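Long-range contacts in probable zinc protease (Pseudomonas aeruginosa, PDB 4NNZ), which probably acts as one subunit of a heterodimeric zinc-dependent metallopeptidase of the M16 family: residues Phe148-Tyr158 against Phe304-Val312; Val352-Met360 against Asp390-Thr398. All blocks are in the same frame, centred on the assembly; numbering follows the deposited sequence.

Contact 1 (Phe148-Tyr158 against Phe304-Val312); sequences FKAAAYPASGY and FNRGDSLFV
Tyr-158 meets the loop 304-308 with its ring edge and its hydroxyl. The carbonyl oxygen of Asp-308 lies near the ring plane, 3.0 Å from Tyr-158 CE2, while Gly-307 N gives Tyr-158 OH a fairly straight but weak hydrogen bond (3.3 Å, 160°). That hydroxyl has a stronger partner in Asp-87, whose OD2 also takes the backbone N-H of Arg-306 and so ties the ring tip to the same loop. At the other end of the residue, Lys-149 NZ reaches Tyr-158 O at 3.0 Å. Tyr-158 CB sits 3.3 Å above the plane of the Tyr-153 ring, over its centre, which covers one face of that ring. The contact is a buried junction between the end of helix 140-152, in the first M16 sequence region, and the start of strand 309-317, which falls in the second and belongs to a five-stranded mixed sheet. Here Leu-310 is wedged between Tyr-153 and the helix: its CG is 3.8 Å from Tyr-153 CZ, its CB lies 3.4 Å from Tyr-153 OH, and its CD1 touches Phe-148 CE2 at 3.8 Å. With CG anti to the backbone N (chi1 160°), the Phe-148 ring meets that methyl obliquely, and Thr-416 of strand 415-422, two places along the sheet from 309-317, packs against both Phe-148 and Ala-152.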
# COMPACT_ATOMS: atom_id res chain seq x y z
N PHE A 148 8.48 9.02 3.09
CA PHE A 148 7.54 10.10 3.21
C PHE A 148 6.37 9.83 2.34
O PHE A 148 5.26 9.99 2.73
CB PHE A 148 8.23 11.42 2.86
CG PHE A 148 7.30 12.52 2.50
CD1 PHE A 148 6.62 13.20 3.46
CD2 PHE A 148 7.14 12.89 1.20
CE1 PHE A 148 5.78 14.21 3.14
CE2 PHE A 148 6.29 13.90 0.86
CZ PHE A 148 5.63 14.56 1.83
N LYS A 149 6.67 9.39 1.14
CA LYS A 149 5.68 9.03 0.17
C LYS A 149 4.81 7.87 0.59
O LYS A 149 3.64 7.92 0.37
CB LYS A 149 6.33 8.76 -1.17
CG LYS A 149 5.38 8.90 -2.33
CD LYS A 149 6.06 9.21 -3.63
CE LYS A 149 5.26 8.77 -4.83
NZ LYS A 149 5.74 7.48 -5.35
N ALA A 150 5.36 6.85 1.20
CA ALA A 150 4.55 5.79 1.72
C ALA A 150 3.55 6.22 2.82
O ALA A 150 2.43 5.83 2.80
CB ALA A 150 5.43 4.68 2.21
N ALA A 151 3.99 7.01 3.76
CA ALA A 151 3.13 7.59 4.76
C ALA A 151 2.10 8.56 4.20
O ALA A 151 1.01 8.62 4.68
CB ALA A 151 3.92 8.23 5.85
N ALA A 152 2.47 9.34 3.21
CA ALA A 152 1.57 10.26 2.56
C ALA A 152 0.44 9.67 1.73
O ALA A 152 -0.54 10.31 1.50
CB ALA A 152 2.34 11.28 1.78
N TYR A 153 0.56 8.44 1.29
CA TYR A 153 -0.44 7.87 0.43
C TYR A 153 -0.94 6.54 0.97
O TYR A 153 -0.72 5.51 0.41
CB TYR A 153 0.11 7.67 -0.97
CG TYR A 153 0.21 8.88 -1.85
CD1 TYR A 153 -0.90 9.57 -2.25
CD2 TYR A 153 1.41 9.29 -2.31
CE1 TYR A 153 -0.79 10.66 -3.08
CE2 TYR A 153 1.52 10.36 -3.14
CZ TYR A 153 0.42 11.04 -3.51
OH TYR A 153 0.59 12.08 -4.33
N PRO A 154 -1.71 6.58 2.05
CA PRO A 154 -2.12 5.35 2.69
C PRO A 154 -2.93 4.42 1.83
O PRO A 154 -2.73 3.24 1.91
CB PRO A 154 -3.02 5.84 3.80
CG PRO A 154 -2.55 7.17 4.10
CD PRO A 154 -2.10 7.75 2.83
N ALA A 155 -3.86 4.92 1.05
CA ALA A 155 -4.73 4.06 0.31
C ALA A 155 -4.42 3.86 -1.15
O ALA A 155 -4.83 2.89 -1.72
CB ALA A 155 -6.15 4.52 0.47
N SER A 156 -3.75 4.81 -1.77
CA SER A 156 -3.49 4.70 -3.20
C SER A 156 -2.22 4.01 -3.61
O SER A 156 -1.36 3.77 -2.84
CB SER A 156 -3.59 6.06 -3.87
OG SER A 156 -2.48 6.86 -3.64
N GLY A 157 -2.11 3.73 -4.88
CA GLY A 157 -0.97 3.05 -5.42
C GLY A 157 0.24 3.92 -5.39
O GLY A 157 1.33 3.48 -5.60
N TYR A 158 0.04 5.18 -5.12
CA TYR A 158 1.11 6.11 -5.12
C TYR A 158 2.11 5.87 -4.08
O TYR A 158 3.17 6.38 -4.18
CB TYR A 158 0.62 7.53 -5.10
CG TYR A 158 0.07 7.97 -6.41
CD1 TYR A 158 0.52 7.43 -7.58
CD2 TYR A 158 -0.91 8.90 -6.47
CE1 TYR A 158 0.01 7.82 -8.76
CE2 TYR A 158 -1.43 9.29 -7.66
CZ TYR A 158 -0.95 8.74 -8.79
OH TYR A 158 -1.43 9.10 -9.98
N PHE A 304 -0.91 16.96 -12.88
CA PHE A 304 -1.28 16.11 -13.99
C PHE A 304 -1.19 14.62 -13.73
O PHE A 304 -0.71 13.89 -14.53
CB PHE A 304 -0.54 16.49 -15.25
CG PHE A 304 -0.71 17.90 -15.61
CD1 PHE A 304 -1.82 18.31 -16.27
CD2 PHE A 304 0.21 18.83 -15.26
CE1 PHE A 304 -2.00 19.60 -16.59
CE2 PHE A 304 0.04 20.13 -15.57
CZ PHE A 304 -1.07 20.52 -16.24
N ASN A 305 -1.65 14.20 -12.58
CA ASN A 305 -1.76 12.79 -12.23
C ASN A 305 -3.00 12.07 -12.71
O ASN A 305 -4.03 12.63 -12.92
CB ASN A 305 -1.63 12.60 -10.72
CG ASN A 305 -0.22 12.70 -10.24
OD1 ASN A 305 0.69 12.21 -10.87
ND2 ASN A 305 -0.04 13.33 -9.13
N ARG A 306 -2.87 10.78 -12.82
CA ARG A 306 -3.93 9.90 -13.14
C ARG A 306 -4.97 9.99 -12.07
O ARG A 306 -6.14 9.96 -12.33
CB ARG A 306 -3.35 8.52 -13.06
CG ARG A 306 -3.88 7.48 -13.97
CD ARG A 306 -3.09 6.24 -13.67
NE ARG A 306 -3.94 5.09 -13.64
CZ ARG A 306 -3.88 4.11 -12.77
NH1 ARG A 306 -3.00 4.09 -11.81
NH2 ARG A 306 -4.72 3.13 -12.89
N GLY A 307 -4.51 10.02 -10.85
CA GLY A 307 -5.35 10.16 -9.70
C GLY A 307 -4.98 11.39 -8.91
O GLY A 307 -4.64 12.38 -9.45
N ASP A 308 -5.00 11.25 -7.61
CA ASP A 308 -4.72 12.30 -6.67
C ASP A 308 -3.26 12.65 -6.55
O ASP A 308 -2.43 12.02 -7.11
CB ASP A 308 -5.25 11.91 -5.31
CG ASP A 308 -6.71 12.02 -5.23
OD1 ASP A 308 -7.29 12.79 -5.99
OD2 ASP A 308 -7.29 11.34 -4.40
N SER A 309 -2.97 13.67 -5.77
CA SER A 309 -1.67 14.27 -5.75
C SER A 309 -1.29 14.85 -4.41
O SER A 309 -2.01 14.77 -3.48
CB SER A 309 -1.56 15.31 -6.84
OG SER A 309 -0.24 15.73 -6.96
N LEU A 310 -0.11 15.41 -4.37
CA LEU A 310 0.50 15.91 -3.18
C LEU A 310 1.04 17.29 -3.42
O LEU A 310 1.66 17.53 -4.41
CB LEU A 310 1.65 15.01 -2.85
CG LEU A 310 1.69 14.06 -1.68
CD1 LEU A 310 3.13 13.84 -1.30
CD2 LEU A 310 0.95 14.59 -0.48
N PHE A 311 0.81 18.20 -2.49
CA PHE A 311 1.37 19.52 -2.56
C PHE A 311 2.50 19.56 -1.58
O PHE A 311 2.31 19.41 -0.43
CB PHE A 311 0.35 20.57 -2.17
CG PHE A 311 0.80 21.97 -2.39
CD1 PHE A 311 1.60 22.60 -1.49
CD2 PHE A 311 0.42 22.66 -3.50
CE1 PHE A 311 2.02 23.87 -1.69
CE2 PHE A 311 0.84 23.94 -3.70
CZ PHE A 311 1.64 24.54 -2.80
N VAL A 312 3.70 19.79 -2.07
CA VAL A 312 4.87 19.57 -1.27
C VAL A 312 5.71 20.77 -0.94
O VAL A 312 5.93 21.62 -1.72
CB VAL A 312 5.74 18.47 -1.88
CG1 VAL A 312 6.92 18.19 -1.01
CG2 VAL A 312 4.94 17.22 -2.02

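Contact 2 (Val352-Met360 against Asp390-Thr398); sequences VRAQMIAGM and DLEALKAVT
Asp-390 OD1 is held in a salt bridge by Arg-269 of helix 262-276, while its other oxygen, OD2, rests 3.8 Å from Met-360 CE, the two side chains crossing at about a right angle. Met-360 also runs past Leu-391 in the opposite direction, bringing its CE to 3.9 Å from Leu-391 CD1. One turn back, Ile-357 meets the same methyl, its CG2 approaching Leu-391 CD1 to 3.5 Å. Leu-394 fills the middle of the interface, with its CD1 3.6 Å from Met-356 CE; that terminal methyl arrives roughly at right angles, at the end of a chain bent about its last torsion. These side chains meet between two nearly antiparallel helical segments, whose axes approach to 10.7 Å at an angle of 170°. Arg-353 makes the polar end of the contact. Its CG is anti to the backbone N (chi1 -164°) and the chain bends at chi3, which lays the guanidinium beside the backbone carbonyls of Leu-394 and Lys-395. Leu-394 O lies over one face and Lys-395 O at the edge; the modelled NH1 to Lys-395 O distance is too short to trust. Helix 262-276 packs against both partners, Val-352 resting on its Ala-273 and Leu-394 on its Leu-270, while Thr-398 caps the start of helix 399-409.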
# COMPACT_ATOMS: atom_id res chain seq x y z
N VAL A 352 3.17 36.43 -10.99
CA VAL A 352 3.40 35.02 -10.81
C VAL A 352 2.81 34.15 -11.90
O VAL A 352 3.41 33.19 -12.27
CB VAL A 352 3.00 34.63 -9.38
CG1 VAL A 352 2.75 33.15 -9.23
CG2 VAL A 352 4.06 35.08 -8.42
N ARG A 353 1.63 34.47 -12.35
CA ARG A 353 1.02 33.72 -13.42
C ARG A 353 1.75 33.86 -14.72
O ARG A 353 1.85 32.94 -15.49
CB ARG A 353 -0.41 34.13 -13.62
CG ARG A 353 -1.21 33.15 -14.44
CD ARG A 353 -2.50 33.77 -14.90
NE ARG A 353 -3.09 34.58 -13.87
CZ ARG A 353 -4.34 34.97 -13.85
NH1 ARG A 353 -5.14 34.62 -14.82
NH2 ARG A 353 -4.79 35.72 -12.88
N ALA A 354 2.20 35.07 -14.99
CA ALA A 354 2.78 35.35 -16.27
C ALA A 354 4.04 34.58 -16.48
O ALA A 354 4.29 34.07 -17.53
CB ALA A 354 3.06 36.82 -16.38
N GLN A 355 4.85 34.55 -15.46
CA GLN A 355 6.10 33.84 -15.52
C GLN A 355 5.94 32.35 -15.65
O GLN A 355 6.76 31.69 -16.24
CB GLN A 355 7.06 34.27 -14.43
CG GLN A 355 8.17 35.13 -15.03
CD GLN A 355 9.06 35.81 -14.03
OE1 GLN A 355 9.41 35.25 -13.01
NE2 GLN A 355 9.45 37.02 -14.33
N MET A 356 4.88 31.82 -15.08
CA MET A 356 4.55 30.44 -15.24
C MET A 356 4.22 30.11 -16.67
O MET A 356 4.60 29.09 -17.19
CB MET A 356 3.34 30.14 -14.41
CG MET A 356 3.46 28.93 -13.53
SD MET A 356 1.98 28.64 -12.58
CE MET A 356 1.36 27.17 -13.35
N ILE A 357 3.44 30.97 -17.28
CA ILE A 357 3.07 30.79 -18.64
C ILE A 357 4.29 30.89 -19.53
O ILE A 357 4.48 30.11 -20.42
CB ILE A 357 2.06 31.84 -19.02
CG1 ILE A 357 0.86 31.69 -18.11
CG2 ILE A 357 1.69 31.70 -20.47
CD1 ILE A 357 -0.36 32.43 -18.58
N ALA A 358 5.13 31.85 -19.23
CA ALA A 358 6.25 32.13 -20.05
C ALA A 358 7.18 30.96 -20.09
O ALA A 358 7.68 30.60 -21.12
CB ALA A 358 6.98 33.33 -19.51
N GLY A 359 7.43 30.37 -18.94
CA GLY A 359 8.28 29.21 -18.84
C GLY A 359 7.69 28.03 -19.56
O GLY A 359 8.39 27.25 -20.17
N MET A 360 6.40 27.88 -19.43
CA MET A 360 5.70 26.82 -20.11
C MET A 360 5.74 27.00 -21.59
O MET A 360 5.91 26.05 -22.31
CB MET A 360 4.28 26.70 -19.63
CG MET A 360 4.15 25.86 -18.37
SD MET A 360 2.74 26.40 -17.42
CE MET A 360 1.45 25.91 -18.54
N ASP A 390 -4.90 25.21 -21.47
CA ASP A 390 -4.30 25.28 -20.17
C ASP A 390 -4.05 26.70 -19.79
O ASP A 390 -4.25 27.06 -18.67
CB ASP A 390 -2.97 24.59 -20.21
CG ASP A 390 -2.57 24.02 -18.88
OD1 ASP A 390 -3.33 24.09 -17.91
OD2 ASP A 390 -1.48 23.49 -18.83
N LEU A 391 -3.61 27.49 -20.77
CA LEU A 391 -3.24 28.89 -20.54
C LEU A 391 -4.46 29.80 -20.34
O LEU A 391 -4.35 30.92 -19.83
CB LEU A 391 -2.34 29.41 -21.68
CG LEU A 391 -0.91 28.86 -21.77
CD1 LEU A 391 -0.26 28.82 -20.40
CD2 LEU A 391 -0.87 27.49 -22.42
N GLU A 392 -5.62 29.31 -20.73
CA GLU A 392 -6.86 29.97 -20.46
C GLU A 392 -7.28 29.61 -19.08
O GLU A 392 -7.80 30.42 -18.34
CB GLU A 392 -7.90 29.56 -21.47
CG GLU A 392 -9.25 30.15 -21.20
CD GLU A 392 -9.18 31.60 -20.78
OE1 GLU A 392 -8.55 32.38 -21.50
OE2 GLU A 392 -9.76 31.94 -19.74
N ALA A 393 -7.04 28.37 -18.72
CA ALA A 393 -7.41 27.86 -17.43
C ALA A 393 -6.67 28.54 -16.32
O ALA A 393 -7.20 28.76 -15.27
CB ALA A 393 -7.17 26.38 -17.38
N LEU A 394 -5.41 28.82 -16.53
CA LEU A 394 -4.61 29.47 -15.54
C LEU A 394 -5.13 30.86 -15.32
O LEU A 394 -5.07 31.41 -14.25
CB LEU A 394 -3.15 29.47 -15.93
CG LEU A 394 -2.40 28.20 -15.63
CD1 LEU A 394 -0.93 28.40 -15.80
CD2 LEU A 394 -2.69 27.72 -14.23
N LYS A 395 -5.59 31.44 -16.41
CA LYS A 395 -6.11 32.78 -16.43
C LYS A 395 -7.33 32.92 -15.58
O LYS A 395 -7.53 33.93 -14.97
CB LYS A 395 -6.45 33.15 -17.84
CG LYS A 395 -5.91 34.49 -18.25
CD LYS A 395 -6.17 34.75 -19.72
CE LYS A 395 -7.41 35.59 -19.95
NZ LYS A 395 -7.11 36.93 -20.51
N ALA A 396 -8.16 31.89 -15.54
CA ALA A 396 -9.40 31.92 -14.79
C ALA A 396 -9.24 32.02 -13.29
O ALA A 396 -10.15 32.44 -12.62
CB ALA A 396 -10.29 30.77 -15.17
N VAL A 397 -8.10 31.64 -12.77
CA VAL A 397 -7.92 31.65 -11.35
C VAL A 397 -7.99 33.05 -10.83
O VAL A 397 -7.36 33.93 -11.34
CB VAL A 397 -6.57 31.04 -10.99
CG1 VAL A 397 -6.37 31.07 -9.50
CG2 VAL A 397 -6.52 29.62 -11.49
N THR A 398 -8.76 33.24 -9.77
CA THR A 398 -8.97 34.55 -9.19
C THR A 398 -8.51 34.51 -7.78
O THR A 398 -8.41 33.46 -7.20
CB THR A 398 -10.45 34.96 -9.20
OG1 THR A 398 -11.16 34.22 -8.22
CG2 THR A 398 -11.06 34.67 -10.51

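Along the chain the two contacts come in series, contact 1 closing before contact 2 opens, and their centres are 25 Å apart. Contact 1 joins the two M16 sequence regions; contact 2 lies among helices that follow strand 309-317 and precede strand 415-422 of the same sheet. Helix 262-276 connects them: Ile-271 takes the packing of Phe-311, whose CB points opposite to that of Leu-310, so helices 140-152 and 262-276 cover opposite faces of the sheet, and the helices of contact 2 pack against 262-276, probably as a further layer outside it. Direct touching is slight, Phe-304 CZ lying 4.0 Å from Asp-390 OD2, with Arg-269 beside both residues.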